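Local coordinates for metallo-beta-lactamase family protein (Staphylococcus aureus, PDB 3R2U) that binds iron and is probably a hydrolase of the metallo-beta-lactamase superfamily, with a rhodanese-like region in its C-terminal part, at residues E338-G343 against G365-Q370. Sequence-based numbering, arbitrary orientation.
Sequences EINLIG and GYQLPQ
With chi1 at 75°, Y366 holds its ring carbon CG between its own backbone N and carbonyl carbon, and from there CD2 comes 3.5 Å from the carbonyl O of G343, which meets the ring obliquely. I342 places its CG2 branch anti to the backbone N (CG1 at -68°), where it packs against P369, CG2 to CB at 4.0 Å. The backbones between these groups run parallel. The amide N of L341 gives a 3.2 Å hydrogen bond to G365 O. L341 O in turn accepts from Q367 N at 3.0 Å, and it also receives the CA-H of Y366. G343 N then bonds to Q367 O at 3.1 Å, so the pairing continues just past strand 339-342. Strand 339-342, helix 345-356 and strand 363-367 form a beta-alpha-beta unit, with 363-367 an outermost strand of the four-stranded parallel sheet within this chain. L341 and Y366 point to the face covered by that helix; N340, I342 and Q367 lie on the other. There the amide planes of N340 and Q367 stand 78° apart, and N340 is held by hydrogen bonds from ND2 to N294 O and from R297 NH1 to OD1. The Y366 hydroxyl reaches out of the subunit to hydrogen-bond D67 of the second subunit, while P369 CD sits 3.8 Å from G343 CA.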
loop_
_atom_site.group_PDB
_atom_site.type_symbol
_atom_site.label_atom_id
_atom_site.label_comp_id
_atom_site.label_asym_id
_atom_site.label_seq_id
_atom_site.Cartn_x
_atom_site.Cartn_y
_atom_site.Cartn_z
ATOM N N GLU A 338 -24.189 -15.490 9.789
ATOM C CA GLU A 338 -23.455 -14.257 9.568
ATOM C C GLU A 338 -22.642 -14.021 10.842
ATOM O O GLU A 338 -23.114 -14.270 11.952
ATOM C CB GLU A 338 -24.402 -13.084 9.323
ATOM C CG GLU A 338 -25.370 -13.296 8.155
ATOM C CD GLU A 338 -26.219 -12.042 7.862
ATOM O OE1 GLU A 338 -27.462 -12.164 7.792
ATOM O OE2 GLU A 338 -25.646 -10.936 7.721
ATOM N N ILE A 339 -21.433 -13.511 10.676
ATOM C CA ILE A 339 -20.497 -13.348 11.776
ATOM C C ILE A 339 -19.946 -11.936 11.878
ATOM O O ILE A 339 -19.813 -11.258 10.868
ATOM C CB ILE A 339 -19.347 -14.354 11.512
ATOM C CG1 ILE A 339 -19.879 -15.768 11.724
ATOM C CG2 ILE A 339 -18.114 -14.065 12.339
ATOM C CD1 ILE A 339 -19.031 -16.863 11.128
ATOM N N ASN A 340 -19.687 -11.473 13.103
ATOM C CA ASN A 340 -19.010 -10.192 13.324
ATOM C C ASN A 340 -17.540 -10.428 13.670
ATOM O O ASN A 340 -17.179 -11.464 14.237
ATOM C CB ASN A 340 -19.615 -9.413 14.489
ATOM C CG ASN A 340 -20.971 -8.818 14.181
ATOM O OD1 ASN A 340 -21.363 -8.666 13.033
ATOM N ND2 ASN A 340 -21.672 -8.434 15.219
ATOM N N LEU A 341 -16.708 -9.453 13.336
ATOM C CA LEU A 341 -15.316 -9.476 13.668
ATOM C C LEU A 341 -14.992 -8.270 14.537
ATOM O O LEU A 341 -15.620 -7.218 14.408
ATOM C CB LEU A 341 -14.458 -9.432 12.407
ATOM C CG LEU A 341 -14.616 -10.574 11.441
ATOM C CD1 LEU A 341 -13.727 -10.352 10.187
ATOM C CD2 LEU A 341 -14.319 -11.931 12.173
ATOM N N ILE A 342 -14.034 -8.445 15.446
ATOM C CA ILE A 342 -13.572 -7.370 16.305
ATOM C C ILE A 342 -12.149 -7.005 15.901
ATOM O O ILE A 342 -11.242 -7.853 15.839
ATOM C CB ILE A 342 -13.650 -7.725 17.799
ATOM C CG1 ILE A 342 -15.121 -7.837 18.225
ATOM C CG2 ILE A 342 -12.917 -6.636 18.652
ATOM C CD1 ILE A 342 -15.322 -8.215 19.611
ATOM N N GLY A 343 -11.955 -5.737 15.588
ATOM C CA GLY A 343 -10.637 -5.228 15.206
ATOM C C GLY A 343 -10.783 -3.897 14.511
ATOM O O GLY A 343 -11.897 -3.394 14.353
ATOM N N GLY A 365 -20.256 -7.440 9.725
ATOM C CA GLY A 365 -19.767 -6.143 10.170
ATOM C C GLY A 365 -18.722 -6.309 11.236
ATOM O O GLY A 365 -18.308 -7.417 11.510
ATOM N N TYR A 366 -18.258 -5.201 11.803
ATOM C CA TYR A 366 -17.225 -5.264 12.807
ATOM C C TYR A 366 -17.487 -4.285 13.945
ATOM O O TYR A 366 -18.321 -3.390 13.834
ATOM C CB TYR A 366 -15.847 -4.985 12.196
ATOM C CG TYR A 366 -15.568 -3.520 11.857
ATOM C CD1 TYR A 366 -15.931 -2.992 10.632
ATOM C CD2 TYR A 366 -14.930 -2.680 12.766
ATOM C CE1 TYR A 366 -15.699 -1.653 10.323
ATOM C CE2 TYR A 366 -14.686 -1.343 12.465
ATOM C CZ TYR A 366 -15.090 -0.840 11.241
ATOM O OH TYR A 366 -14.854 0.461 10.930
ATOM N N GLN A 367 -16.816 -4.532 15.065
ATOM C CA GLN A 367 -16.817 -3.623 16.198
ATOM C C GLN A 367 -15.359 -3.392 16.572
ATOM O O GLN A 367 -14.522 -4.290 16.456
ATOM C CB GLN A 367 -17.584 -4.144 17.406
ATOM C CG GLN A 367 -19.110 -4.217 17.253
ATOM C CD GLN A 367 -19.628 -5.614 16.998
ATOM O OE1 GLN A 367 -20.567 -5.821 16.211
ATOM N NE2 GLN A 367 -19.041 -6.584 17.675
ATOM N N LEU A 368 -15.034 -2.183 16.981
ATOM C CA LEU A 368 -13.673 -1.898 17.422
ATOM C C LEU A 368 -13.475 -2.570 18.783
ATOM O O LEU A 368 -14.441 -2.785 19.508
ATOM C CB LEU A 368 -13.452 -0.394 17.586
ATOM C CG LEU A 368 -13.588 0.466 16.336
ATOM C CD1 LEU A 368 -13.667 1.981 16.760
ATOM C CD2 LEU A 368 -12.455 0.179 15.395
ATOM N N PRO A 369 -12.236 -2.943 19.101
ATOM C CA PRO A 369 -11.946 -3.521 20.399
ATOM C C PRO A 369 -12.171 -2.481 21.496
ATOM O O PRO A 369 -11.951 -1.305 21.261
ATOM C CB PRO A 369 -10.462 -3.885 20.319
ATOM C CG PRO A 369 -9.925 -3.234 19.078
ATOM C CD PRO A 369 -11.065 -2.902 18.202
ATOM N N GLN A 370 -12.617 -2.918 22.664
ATOM C CA GLN A 370 -12.885 -2.014 23.785
ATOM C C GLN A 370 -11.814 -2.115 24.861
ATOM O O GLN A 370 -10.903 -1.280 24.902
ATOM C CB GLN A 370 -14.264 -2.320 24.376
ATOM C CG GLN A 370 -15.402 -2.119 23.363
ATOM C CD GLN A 370 -16.748 -2.567 23.889
ATOM O OE1 GLN A 370 -16.894 -2.879 25.078
ATOM N NE2 GLN A 370 -17.749 -2.603 23.005
#